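Local coordinates for protein Fdc1 (Candida dubliniensis, PDB 4ZAD) that binds a prenylated flavin cofactor and manganese and probably catalyses the reversible decarboxylation of ferulic, p-coumaric and cinnamic acids to their vinyl products, at residues 65-70 and 268-273; 138-143 and 155-160; 336-341 and 407-412; 359-364 and 368-373. One frame throughout, in Å; residues are numbered along the deposited sequence.

Contact 1 of 4, residues 65-70 and 268-273; sequences KNLFRI and CEMVFE
Leu67 meets Met270 through its side chain while its carbonyl O is gripped by two side-chain amides, Gln57 NE2 and Asn61 ND2. The bond that follows this carbonyl, between Leu67 and Phe68, is a cis peptide. Met270, in turn, enters a Met-aromatic contact with Phe68, the residue just before strand 69-71. Its SD lies obliquely, 5.0 Å from the centroid of the Phe68 ring and 53° off the ring normal. The same atom is 3.5 Å from Leu67 CD2, so the sulfur touches both an aliphatic branch and an aromatic ring. Met270 runs extended through chi2 and bends at chi3 (-76°), a kink that swings the terminal methyl past SD toward the base of Phe68. Phe68 and Met270 cross at about a right angle. All three residues are buried, and together they join the N-terminal domain to strand 270-277 of the antiparallel sheet. A classic beta bulge opens that strand, with Glu269 and Met270 both facing Phe220. Glu269 OE1 and OE2 form salt bridges with Arg10 and Arg313, and Met318 packs on both Phe68 and Met270. Beyond the sulfur, Met270 CE sits 4.0 Å from Phe68 CD2 and 4.1 Å from Phe68 CB.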
# COMPACT_ATOMS: atom_id res chain seq x y z
N LYS A 65 -19.34 30.51 28.08
CA LYS A 65 -17.98 30.59 28.61
C LYS A 65 -17.52 29.22 29.07
O LYS A 65 -16.33 28.96 29.17
CB LYS A 65 -17.85 31.69 29.71
CG LYS A 65 -18.19 31.29 31.17
CD LYS A 65 -18.68 32.54 31.99
CE LYS A 65 -18.01 32.68 33.40
NZ LYS A 65 -18.74 31.97 34.51
N ASN A 66 -18.50 28.35 29.33
CA ASN A 66 -18.25 26.97 29.75
C ASN A 66 -18.53 25.87 28.72
O ASN A 66 -17.98 24.79 28.82
CB ASN A 66 -19.08 26.67 31.01
CG ASN A 66 -18.56 27.38 32.23
OD1 ASN A 66 -19.34 27.78 33.08
ND2 ASN A 66 -17.26 27.52 32.34
N LEU A 67 -19.40 26.12 27.75
CA LEU A 67 -19.88 25.08 26.83
C LEU A 67 -19.71 25.48 25.38
O LEU A 67 -20.33 26.46 24.95
CB LEU A 67 -21.38 24.84 27.06
CG LEU A 67 -21.71 24.17 28.38
CD1 LEU A 67 -23.22 24.16 28.66
CD2 LEU A 67 -21.14 22.75 28.31
N PHE A 68 -18.85 24.79 24.61
CA PHE A 68 -17.67 24.05 25.10
C PHE A 68 -16.55 24.35 24.10
O PHE A 68 -16.80 24.93 23.03
CB PHE A 68 -17.92 22.55 25.19
CG PHE A 68 -18.73 22.01 24.06
CD1 PHE A 68 -18.15 21.77 22.83
CD2 PHE A 68 -20.08 21.74 24.22
CE1 PHE A 68 -18.89 21.29 21.76
CE2 PHE A 68 -20.84 21.26 23.18
CZ PHE A 68 -20.27 21.04 21.94
N ARG A 69 -15.32 24.00 24.48
CA ARG A 69 -14.18 23.98 23.54
C ARG A 69 -14.13 22.62 22.91
O ARG A 69 -14.79 21.70 23.39
CB ARG A 69 -12.84 24.20 24.27
CG ARG A 69 -12.57 25.64 24.72
CD ARG A 69 -12.27 25.75 26.23
NE ARG A 69 -10.88 25.45 26.59
CZ ARG A 69 -10.47 25.12 27.81
NH1 ARG A 69 -11.32 25.00 28.82
NH2 ARG A 69 -9.19 24.88 28.04
N ILE A 70 -13.32 22.47 21.86
CA ILE A 70 -13.10 21.16 21.23
C ILE A 70 -11.61 20.79 21.18
O ILE A 70 -10.79 21.59 20.73
CB ILE A 70 -13.72 21.08 19.81
CG1 ILE A 70 -15.25 21.13 19.93
CG2 ILE A 70 -13.26 19.78 19.07
CD1 ILE A 70 -15.96 21.32 18.59
N CYS A 268 -14.87 13.74 34.24
CA CYS A 268 -15.34 13.91 32.87
C CYS A 268 -15.39 15.41 32.67
O CYS A 268 -15.29 16.16 33.65
CB CYS A 268 -16.72 13.31 32.66
SG CYS A 268 -16.83 11.57 32.96
N GLU A 269 -15.51 15.84 31.43
CA GLU A 269 -15.77 17.25 31.16
C GLU A 269 -17.26 17.52 31.21
O GLU A 269 -17.69 18.53 31.77
CB GLU A 269 -15.18 17.67 29.81
CG GLU A 269 -13.69 17.49 29.72
CD GLU A 269 -12.92 18.61 30.43
OE1 GLU A 269 -13.13 19.81 30.12
OE2 GLU A 269 -12.07 18.29 31.29
N MET A 270 -18.06 16.61 30.64
CA MET A 270 -19.51 16.76 30.59
C MET A 270 -20.14 15.40 30.58
O MET A 270 -19.66 14.49 29.85
CB MET A 270 -19.99 17.46 29.30
CG MET A 270 -19.63 18.92 29.13
SD MET A 270 -20.04 19.53 27.50
CE MET A 270 -18.69 18.82 26.57
N VAL A 271 -21.26 15.29 31.33
CA VAL A 271 -22.06 14.09 31.39
C VAL A 271 -23.48 14.44 31.00
O VAL A 271 -24.02 15.42 31.46
CB VAL A 271 -22.05 13.40 32.79
CG1 VAL A 271 -22.99 12.19 32.82
CG2 VAL A 271 -20.63 12.97 33.17
N PHE A 272 -24.05 13.64 30.11
CA PHE A 272 -25.41 13.81 29.63
C PHE A 272 -26.15 12.60 30.21
O PHE A 272 -25.65 11.49 30.13
CB PHE A 272 -25.43 13.69 28.10
CG PHE A 272 -25.00 14.94 27.35
CD1 PHE A 272 -24.21 15.93 27.91
CD2 PHE A 272 -25.35 15.08 26.02
CE1 PHE A 272 -23.83 17.06 27.18
CE2 PHE A 272 -24.95 16.23 25.28
CZ PHE A 272 -24.20 17.20 25.87
N GLU A 273 -27.34 12.81 30.78
CA GLU A 273 -28.12 11.71 31.37
C GLU A 273 -29.47 11.64 30.74
O GLU A 273 -30.08 12.68 30.55
CB GLU A 273 -28.34 11.96 32.87
CG GLU A 273 -27.05 12.23 33.66
CD GLU A 273 -27.33 12.54 35.10
OE1 GLU A 273 -28.51 12.43 35.52
OE2 GLU A 273 -26.38 12.86 35.84

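Contact 2 of 4, residues 138-143 and 155-160; sequences IDLTKL and KFIQTY. With 4LU (1-deoxy-5-O-phosphono-1-(3,3,4,5-tetramethyl-9,11-dioxo-2,3,8,9,10,11-hexahydro-7H-quinolino[1,8-fg]pteridin-12-ium-7-y l)-D-ribitol), chain E.
Leu140 and Ile157 meet end on to side: the Ile157 chain is stretched straight at the 138-143 turn, CG1 anti to the backbone N (chi1 -167°) and CD1 continuing the line, and its tip comes 4.5 Å from Leu140 CD2. The touch is light, between two methyls. Leu143 stands a little farther off, its CD1 turned to the same isoleucine methyl. At the exposed end Lys155, also extended, brings NZ to 4.4 Å from Thr141 O, too far for a bond. Within 138-143 the turn is pinned by Lys142 N donating to Asp139 O over 3.1 Å; a weak bond runs from Thr141 N to Asp139 OD1. Ile157 and Gln158 form a classic beta bulge facing Gly180, and Val182 of strand 181-184 packs on both Leu140 and Ile157. Farther along, 155-160 reaches the prenylated flavin. Tyr160 turns a ring edge to it, CD1 4.0 Å from cofactor methyl C7M. Thr159 sets its CB 4.1 Å from C13, a methyl of the prenyl-derived ring. The segment thus passes from aliphatic contacts at its start to a flavin-pocket wall, where these two side chains meet methyl groups of the cofactor, consistent with van der Waals packing.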
# COMPACT_ATOMS: atom_id res chain seq x y z
N ILE A 138 -32.05 22.71 28.87
CA ILE A 138 -31.16 22.10 27.87
C ILE A 138 -31.67 22.42 26.50
O ILE A 138 -32.86 22.30 26.25
CB ILE A 138 -31.10 20.55 28.00
CG1 ILE A 138 -30.37 20.13 29.26
CG2 ILE A 138 -30.39 19.94 26.81
CD1 ILE A 138 -30.86 18.82 29.81
N ASP A 139 -30.75 22.81 25.61
CA ASP A 139 -31.04 23.02 24.18
C ASP A 139 -29.78 22.76 23.33
O ASP A 139 -28.94 23.65 23.12
CB ASP A 139 -31.58 24.44 23.93
CG ASP A 139 -32.10 24.63 22.52
OD1 ASP A 139 -31.65 23.94 21.59
OD2 ASP A 139 -32.97 25.51 22.32
N LEU A 140 -29.70 21.53 22.83
CA LEU A 140 -28.51 21.01 22.15
C LEU A 140 -28.26 21.73 20.82
O LEU A 140 -27.13 21.79 20.34
CB LEU A 140 -28.67 19.49 21.95
CG LEU A 140 -28.81 18.63 23.22
CD1 LEU A 140 -29.07 17.17 22.88
CD2 LEU A 140 -27.58 18.73 24.12
N THR A 141 -29.34 22.29 20.25
CA THR A 141 -29.34 23.09 19.01
C THR A 141 -28.39 24.29 19.10
O THR A 141 -27.78 24.68 18.10
CB THR A 141 -30.84 23.54 18.71
OG1 THR A 141 -31.62 22.38 18.42
CG2 THR A 141 -31.01 24.57 17.57
N LYS A 142 -28.23 24.83 20.31
CA LYS A 142 -27.47 26.06 20.52
C LYS A 142 -25.98 25.87 20.85
O LYS A 142 -25.19 26.82 20.75
CB LYS A 142 -28.14 26.92 21.61
CG LYS A 142 -29.65 27.17 21.36
CD LYS A 142 -29.92 27.86 20.02
CE LYS A 142 -31.40 28.12 19.79
NZ LYS A 142 -31.83 28.07 18.35
N LEU A 143 -25.61 24.64 21.18
CA LEU A 143 -24.19 24.31 21.45
C LEU A 143 -23.37 24.26 20.15
O LEU A 143 -23.91 24.01 19.08
CB LEU A 143 -24.10 23.00 22.24
CG LEU A 143 -24.82 23.01 23.60
CD1 LEU A 143 -24.74 21.62 24.27
CD2 LEU A 143 -24.23 24.07 24.47
N LYS A 155 -25.45 17.41 13.00
CA LYS A 155 -24.25 17.75 13.71
C LYS A 155 -23.94 16.61 14.70
O LYS A 155 -24.76 16.26 15.56
CB LYS A 155 -24.43 19.08 14.42
CG LYS A 155 -24.80 20.28 13.50
CD LYS A 155 -25.28 21.47 14.38
CE LYS A 155 -25.50 22.78 13.64
NZ LYS A 155 -25.21 23.89 14.59
N PHE A 156 -22.77 16.00 14.55
CA PHE A 156 -22.42 14.83 15.36
C PHE A 156 -21.70 15.20 16.65
O PHE A 156 -20.47 15.39 16.69
CB PHE A 156 -21.65 13.82 14.54
CG PHE A 156 -22.55 12.88 13.77
CD1 PHE A 156 -22.97 13.20 12.50
CD2 PHE A 156 -22.96 11.67 14.32
CE1 PHE A 156 -23.79 12.33 11.79
CE2 PHE A 156 -23.78 10.81 13.63
CZ PHE A 156 -24.20 11.12 12.39
N ILE A 157 -22.49 15.30 17.71
CA ILE A 157 -22.03 15.79 19.00
C ILE A 157 -21.22 14.71 19.69
O ILE A 157 -20.34 15.00 20.49
CB ILE A 157 -23.22 16.25 19.88
CG1 ILE A 157 -22.75 17.06 21.08
CG2 ILE A 157 -24.11 15.06 20.32
CD1 ILE A 157 -23.90 17.59 21.89
N GLN A 158 -21.51 13.46 19.35
CA GLN A 158 -20.92 12.31 20.01
C GLN A 158 -20.07 11.55 19.04
O GLN A 158 -20.54 10.77 18.21
CB GLN A 158 -22.00 11.43 20.65
CG GLN A 158 -21.71 9.97 20.83
CD GLN A 158 -20.44 9.64 21.57
OE1 GLN A 158 -19.64 10.51 21.89
NE2 GLN A 158 -20.24 8.36 21.83
N THR A 159 -18.78 11.84 19.12
CA THR A 159 -17.80 11.14 18.34
C THR A 159 -16.68 10.62 19.23
O THR A 159 -15.89 9.83 18.77
CB THR A 159 -17.23 12.03 17.20
OG1 THR A 159 -16.42 13.09 17.73
CG2 THR A 159 -18.36 12.62 16.39
N TYR A 160 -16.60 11.02 20.50
CA TYR A 160 -15.48 10.57 21.33
C TYR A 160 -15.79 10.64 22.82
O TYR A 160 -14.91 10.88 23.67
CB TYR A 160 -14.21 11.36 20.99
CG TYR A 160 -12.89 10.62 21.24
CD1 TYR A 160 -12.39 9.73 20.32
CD2 TYR A 160 -12.13 10.86 22.39
CE1 TYR A 160 -11.17 9.06 20.56
CE2 TYR A 160 -10.91 10.22 22.62
CZ TYR A 160 -10.44 9.33 21.69
OH TYR A 160 -9.25 8.70 21.89
C9 4LU E . -15.09 3.73 17.54
C8 4LU E . -14.43 4.94 17.79
C7 4LU E . -14.97 6.15 17.31
C10 4LU E . -18.52 2.57 16.83
C6 4LU E . -16.20 6.09 16.47
N3 4LU E . -21.16 2.61 16.16
C2 4LU E . -20.66 1.54 16.79
C13 4LU E . -17.49 7.97 17.15
C5 4LU E . -16.83 7.31 15.96
C1 4LU E . -18.52 5.74 14.96
O2 4LU E . -21.43 0.62 17.06
N1 4LU E . -19.34 1.52 17.13
C4 4LU E . -20.39 3.66 15.83
O4 4LU E . -21.00 4.59 15.24
C4A 4LU E . -19.05 3.68 16.15
N5 4LU E . -18.01 4.68 15.50
C3 4LU E . -18.01 7.02 15.15
C12 4LU E . -15.86 8.30 15.32
C5A 4LU E . -16.82 4.76 16.21
C7M 4LU E . -14.32 7.49 17.57
C8M 4LU E . -13.18 4.89 18.62
C9A 4LU E . -16.34 3.63 16.91
N10 4LU E . -17.20 2.52 17.20
C1' 4LU E . -16.66 1.16 17.33
C2' 4LU E . -16.91 0.70 18.77
O2' 4LU E . -16.49 1.74 19.67
C3' 4LU E . -16.19 -0.62 19.09
O3' 4LU E . -16.72 -1.68 18.25
C4' 4LU E . -16.33 -1.02 20.57
O4' 4LU E . -15.95 -2.39 20.73
C5' 4LU E . -17.79 -0.89 21.06
O5' 4LU E . -17.97 -1.31 22.40
P 4LU E . -18.64 -2.69 22.80
O2P 4LU E . -18.76 -2.44 24.31
O3P 4LU E . -17.60 -3.73 22.34
O1P 4LU E . -19.94 -2.78 22.04

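Contact 3 of 4, residues 336-341 and 407-412; sequences GLVSAE and CSILHE
Val338 projects from helix 334-347 and overlaps the turn at 407-410 with both of its methyls, one for each of two neighbours. CG2 meets Ile409 CD1 tip to tip at 3.6 Å. CG1 lies 3.8 Å from Leu410 CD1, and here the two side chains slide past each other in opposite directions. The valine thus serves two successive residues, one per methyl, with its CG1 anti to the backbone N (chi1 159°), which spreads the two methyls toward the two targets. Ile409 reaches it from the less usual torsion, CG1 between the backbone N and the carbonyl carbon (chi1 81°), and then runs out extended to CD1. The backbone beneath is a type I beta turn from Cys407 to Leu410, closed by Leu410 N donating to Cys407 O over 2.9 Å. Ile409 and Leu410 both point toward the helix. The turn has further ties: Lys470 NZ bonds to both Ser408 O and Leu410 O, and Ser408 OG bonds to Lys405 O, a residue that binds the prenylated flavin. Leu370 packs on Leu410 and Ile334 on Ile409. All three touching residues are buried and purely aliphatic. With the Ile409 side chain about 6 Å from the bound cofactor, this is a second-shell helix-to-loop junction beside the flavin site, placed just where the chain enters strand 412-417 of the C-terminal domain's mixed sheet.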
# COMPACT_ATOMS: atom_id res chain seq x y z
N GLY A 336 -6.75 -0.94 15.93
CA GLY A 336 -5.72 -1.33 16.87
C GLY A 336 -6.31 -2.19 17.94
O GLY A 336 -5.72 -3.18 18.36
N LEU A 337 -7.51 -1.83 18.37
CA LEU A 337 -8.10 -2.49 19.52
C LEU A 337 -8.80 -3.75 19.09
O LEU A 337 -8.85 -4.68 19.86
CB LEU A 337 -9.03 -1.53 20.24
CG LEU A 337 -8.35 -0.24 20.72
CD1 LEU A 337 -9.41 0.64 21.34
CD2 LEU A 337 -7.18 -0.51 21.68
N VAL A 338 -9.33 -3.80 17.87
CA VAL A 338 -9.70 -5.10 17.31
C VAL A 338 -8.48 -6.00 17.27
O VAL A 338 -8.58 -7.17 17.61
CB VAL A 338 -10.32 -5.03 15.91
CG1 VAL A 338 -10.19 -6.35 15.22
CG2 VAL A 338 -11.79 -4.65 16.02
N SER A 339 -7.34 -5.45 16.86
CA SER A 339 -6.10 -6.22 16.77
C SER A 339 -5.68 -6.79 18.11
O SER A 339 -5.32 -7.95 18.20
CB SER A 339 -4.94 -5.37 16.23
OG SER A 339 -5.23 -4.93 14.94
N ALA A 340 -5.73 -5.93 19.14
CA ALA A 340 -5.39 -6.31 20.48
C ALA A 340 -6.34 -7.38 21.00
O ALA A 340 -5.90 -8.41 21.48
CB ALA A 340 -5.38 -5.13 21.38
N GLU A 341 -7.65 -7.18 20.91
CA GLU A 341 -8.51 -8.24 21.39
C GLU A 341 -8.31 -9.55 20.58
O GLU A 341 -8.33 -10.63 21.16
CB GLU A 341 -9.96 -7.84 21.43
CG GLU A 341 -10.92 -8.90 22.02
CD GLU A 341 -10.88 -9.04 23.54
OE1 GLU A 341 -9.94 -8.53 24.20
OE2 GLU A 341 -11.79 -9.70 24.10
N CYS A 407 -14.28 -9.56 15.42
CA CYS A 407 -13.77 -9.43 14.05
C CYS A 407 -14.83 -9.03 13.01
O CYS A 407 -14.59 -9.12 11.82
CB CYS A 407 -13.10 -10.74 13.60
SG CYS A 407 -11.71 -11.23 14.64
N SER A 408 -15.99 -8.57 13.45
CA SER A 408 -17.09 -8.33 12.53
C SER A 408 -16.75 -7.30 11.47
O SER A 408 -17.24 -7.39 10.34
CB SER A 408 -18.30 -7.88 13.30
OG SER A 408 -17.98 -6.65 13.90
N ILE A 409 -15.87 -6.35 11.80
CA ILE A 409 -15.49 -5.32 10.81
C ILE A 409 -14.48 -5.78 9.78
O ILE A 409 -14.22 -5.07 8.84
CB ILE A 409 -14.92 -4.06 11.45
CG1 ILE A 409 -13.46 -4.25 11.83
CG2 ILE A 409 -15.81 -3.62 12.64
CD1 ILE A 409 -13.00 -3.30 12.92
N LEU A 410 -13.91 -6.96 9.96
CA LEU A 410 -12.77 -7.40 9.15
C LEU A 410 -13.26 -8.10 7.91
O LEU A 410 -14.26 -8.83 8.00
CB LEU A 410 -11.86 -8.31 9.99
CG LEU A 410 -11.18 -7.57 11.16
CD1 LEU A 410 -10.49 -8.58 12.10
CD2 LEU A 410 -10.20 -6.48 10.73
N HIS A 411 -12.93 -8.01 6.73
CA HIS A 411 -13.28 -8.66 5.58
C HIS A 411 -12.22 -9.52 4.86
O HIS A 411 -12.57 -10.35 4.05
CB HIS A 411 -13.93 -7.75 4.56
CG HIS A 411 -15.42 -7.62 4.70
ND1 HIS A 411 -16.03 -6.98 5.76
CD2 HIS A 411 -16.43 -7.95 3.85
CE1 HIS A 411 -17.34 -6.96 5.58
NE2 HIS A 411 -17.60 -7.56 4.44
N GLU A 412 -10.95 -9.33 5.17
CA GLU A 412 -9.90 -10.13 4.56
C GLU A 412 -8.82 -10.38 5.60
O GLU A 412 -8.36 -9.46 6.27
CB GLU A 412 -9.35 -9.42 3.33
CG GLU A 412 -8.26 -10.20 2.61
CD GLU A 412 -8.25 -10.00 1.11
OE1 GLU A 412 -9.03 -9.17 0.59
OE2 GLU A 412 -7.45 -10.68 0.44

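Contact 4 of 4, residues 359-364 and 368-373; sequences VFTPYE and LWLAVK
Phe360 and Ala371 form the hydrogen-bonded pair of an antiparallel beta hairpin: Ala371 N donates to Phe360 O over 2.8 Å, nearly along the C=O axis, and Phe360 N to Ala371 O over 3.1 Å. The chief bump is the branch CD1 of Leu370. CG is anti to the backbone N (chi1 -178°), and the bend at chi2 (68°) brings CD1 over the partner strand into a hollow formed by Val359 CG2 at 3.9 Å, Thr361 CG2 at 3.8 Å and the Phe360 carbonyl. Val359 and Val372, the adjacent non-hydrogen-bonded pair, stand side by side on that face and point the same way. Toward the turn Pro362 supplies a second bump, its CG 4.0 Å from Trp369 CB, the two side chains crossing at about a right angle. Tyr432 stacks on the Trp369 ring, and Thr433 of the second subunit packs against the same residue. A proline has no N-H to give, and its CD faces Trp369 O at 3.3 Å instead. Here a water takes up the pairing, donating to Pro362 O (2.6 Å) and accepting from Trp369 N (3.0 Å), so the ladder changes from direct to water-mediated as the strands part.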
# COMPACT_ATOMS: atom_id res chain seq x y z
N VAL A 359 -0.97 -9.95 15.28
CA VAL A 359 -1.96 -9.57 14.29
C VAL A 359 -2.09 -8.05 14.32
O VAL A 359 -1.91 -7.43 15.36
CB VAL A 359 -3.35 -10.23 14.53
CG1 VAL A 359 -3.20 -11.70 14.88
CG2 VAL A 359 -4.16 -9.50 15.59
N PHE A 360 -2.38 -7.46 13.17
CA PHE A 360 -2.53 -6.03 13.11
C PHE A 360 -3.36 -5.68 11.92
O PHE A 360 -3.31 -6.39 10.92
CB PHE A 360 -1.18 -5.37 12.97
CG PHE A 360 -1.25 -3.88 12.87
CD1 PHE A 360 -1.77 -3.16 13.90
CD2 PHE A 360 -0.79 -3.23 11.75
CE1 PHE A 360 -1.81 -1.78 13.84
CE2 PHE A 360 -0.87 -1.88 11.65
CZ PHE A 360 -1.39 -1.14 12.71
N THR A 361 -4.14 -4.61 12.08
CA THR A 361 -5.01 -4.08 11.02
C THR A 361 -4.28 -2.93 10.35
O THR A 361 -4.17 -1.84 10.94
CB THR A 361 -6.30 -3.48 11.56
OG1 THR A 361 -5.97 -2.64 12.67
CG2 THR A 361 -7.29 -4.55 11.97
N PRO A 362 -3.75 -3.16 9.16
CA PRO A 362 -3.01 -2.06 8.55
C PRO A 362 -3.95 -0.90 8.31
O PRO A 362 -5.07 -1.12 7.81
CB PRO A 362 -2.51 -2.64 7.24
CG PRO A 362 -3.44 -3.82 6.96
CD PRO A 362 -3.81 -4.35 8.31
N TYR A 363 -3.54 0.30 8.66
CA TYR A 363 -4.41 1.45 8.51
C TYR A 363 -4.73 1.78 7.05
O TYR A 363 -5.82 2.27 6.74
CB TYR A 363 -3.85 2.68 9.22
CG TYR A 363 -3.57 2.42 10.66
CD1 TYR A 363 -4.43 1.65 11.43
CD2 TYR A 363 -2.44 2.93 11.26
CE1 TYR A 363 -4.16 1.39 12.77
CE2 TYR A 363 -2.16 2.67 12.57
CZ TYR A 363 -3.01 1.89 13.33
OH TYR A 363 -2.70 1.66 14.66
N GLU A 364 -3.78 1.47 6.17
CA GLU A 364 -3.89 1.69 4.72
C GLU A 364 -5.13 1.03 4.14
O GLU A 364 -5.63 1.48 3.11
CB GLU A 364 -2.65 1.13 4.00
CG GLU A 364 -1.36 1.99 4.14
CD GLU A 364 -0.61 1.85 5.48
OE1 GLU A 364 -1.03 1.05 6.35
OE2 GLU A 364 0.44 2.53 5.64
N LEU A 368 -10.20 -2.97 7.26
CA LEU A 368 -10.89 -4.06 6.57
C LEU A 368 -10.01 -5.32 6.48
O LEU A 368 -10.52 -6.41 6.23
CB LEU A 368 -11.30 -3.63 5.18
CG LEU A 368 -12.48 -2.65 5.18
CD1 LEU A 368 -12.50 -1.77 3.97
CD2 LEU A 368 -13.80 -3.42 5.33
N TRP A 369 -8.70 -5.17 6.70
CA TRP A 369 -7.76 -6.29 6.58
C TRP A 369 -7.17 -6.57 7.91
O TRP A 369 -6.87 -5.64 8.65
CB TRP A 369 -6.56 -5.91 5.73
CG TRP A 369 -6.74 -5.86 4.33
CD1 TRP A 369 -7.91 -5.88 3.64
CD2 TRP A 369 -5.70 -5.72 3.38
NE1 TRP A 369 -7.65 -5.77 2.29
CE2 TRP A 369 -6.29 -5.68 2.11
CE3 TRP A 369 -4.32 -5.60 3.48
CZ2 TRP A 369 -5.55 -5.55 0.96
CZ3 TRP A 369 -3.59 -5.47 2.37
CH2 TRP A 369 -4.20 -5.46 1.10
N LEU A 370 -6.90 -7.82 8.18
CA LEU A 370 -6.16 -8.18 9.41
C LEU A 370 -4.99 -9.02 8.97
O LEU A 370 -5.17 -10.07 8.42
CB LEU A 370 -7.03 -8.98 10.40
CG LEU A 370 -6.35 -9.36 11.73
CD1 LEU A 370 -6.12 -8.09 12.53
CD2 LEU A 370 -7.15 -10.38 12.55
N ALA A 371 -3.80 -8.52 9.17
CA ALA A 371 -2.61 -9.30 8.88
C ALA A 371 -2.41 -10.23 10.05
O ALA A 371 -2.56 -9.80 11.22
CB ALA A 371 -1.39 -8.38 8.72
N VAL A 372 -2.05 -11.48 9.75
CA VAL A 372 -1.75 -12.49 10.78
C VAL A 372 -0.36 -13.06 10.61
O VAL A 372 -0.11 -13.80 9.68
CB VAL A 372 -2.77 -13.63 10.69
CG1 VAL A 372 -2.38 -14.80 11.59
CG2 VAL A 372 -4.15 -13.08 11.04
N LYS A 373 0.56 -12.72 11.49
CA LYS A 373 1.95 -13.12 11.32
C LYS A 373 2.24 -14.50 11.94
O LYS A 373 2.15 -14.67 13.15
CB LYS A 373 2.85 -12.07 11.95
CG LYS A 373 4.33 -12.36 11.79
CD LYS A 373 5.19 -11.20 12.33
CE LYS A 373 6.68 -11.50 12.16
NZ LYS A 373 7.53 -10.49 12.81
O HOH W 1 -6.85 -3.02 7.75

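How the contacts relate
From the N terminus, contact 1 closes the first long loop, tying residues 65-70 of the N-terminal domain to strand 270-277. Contact 2 is nested inside it, in the loop before strand 162-166, and the two touch: Phe272 packs on Ile157 and Leu140, and Phe68 and Leu67 on Leu143. Contact 3 follows in series within the C-terminal domain, closing the loop from helix 334-347 to the approach of strand 412-417, and the hairpin of contact 4 nests inside it; backbone bonds join Leu368 and Leu370 to His411 and Glu412. Contacts 2 and 3, about 8 Å apart at their nearest atoms, approach the cofactor from different domains.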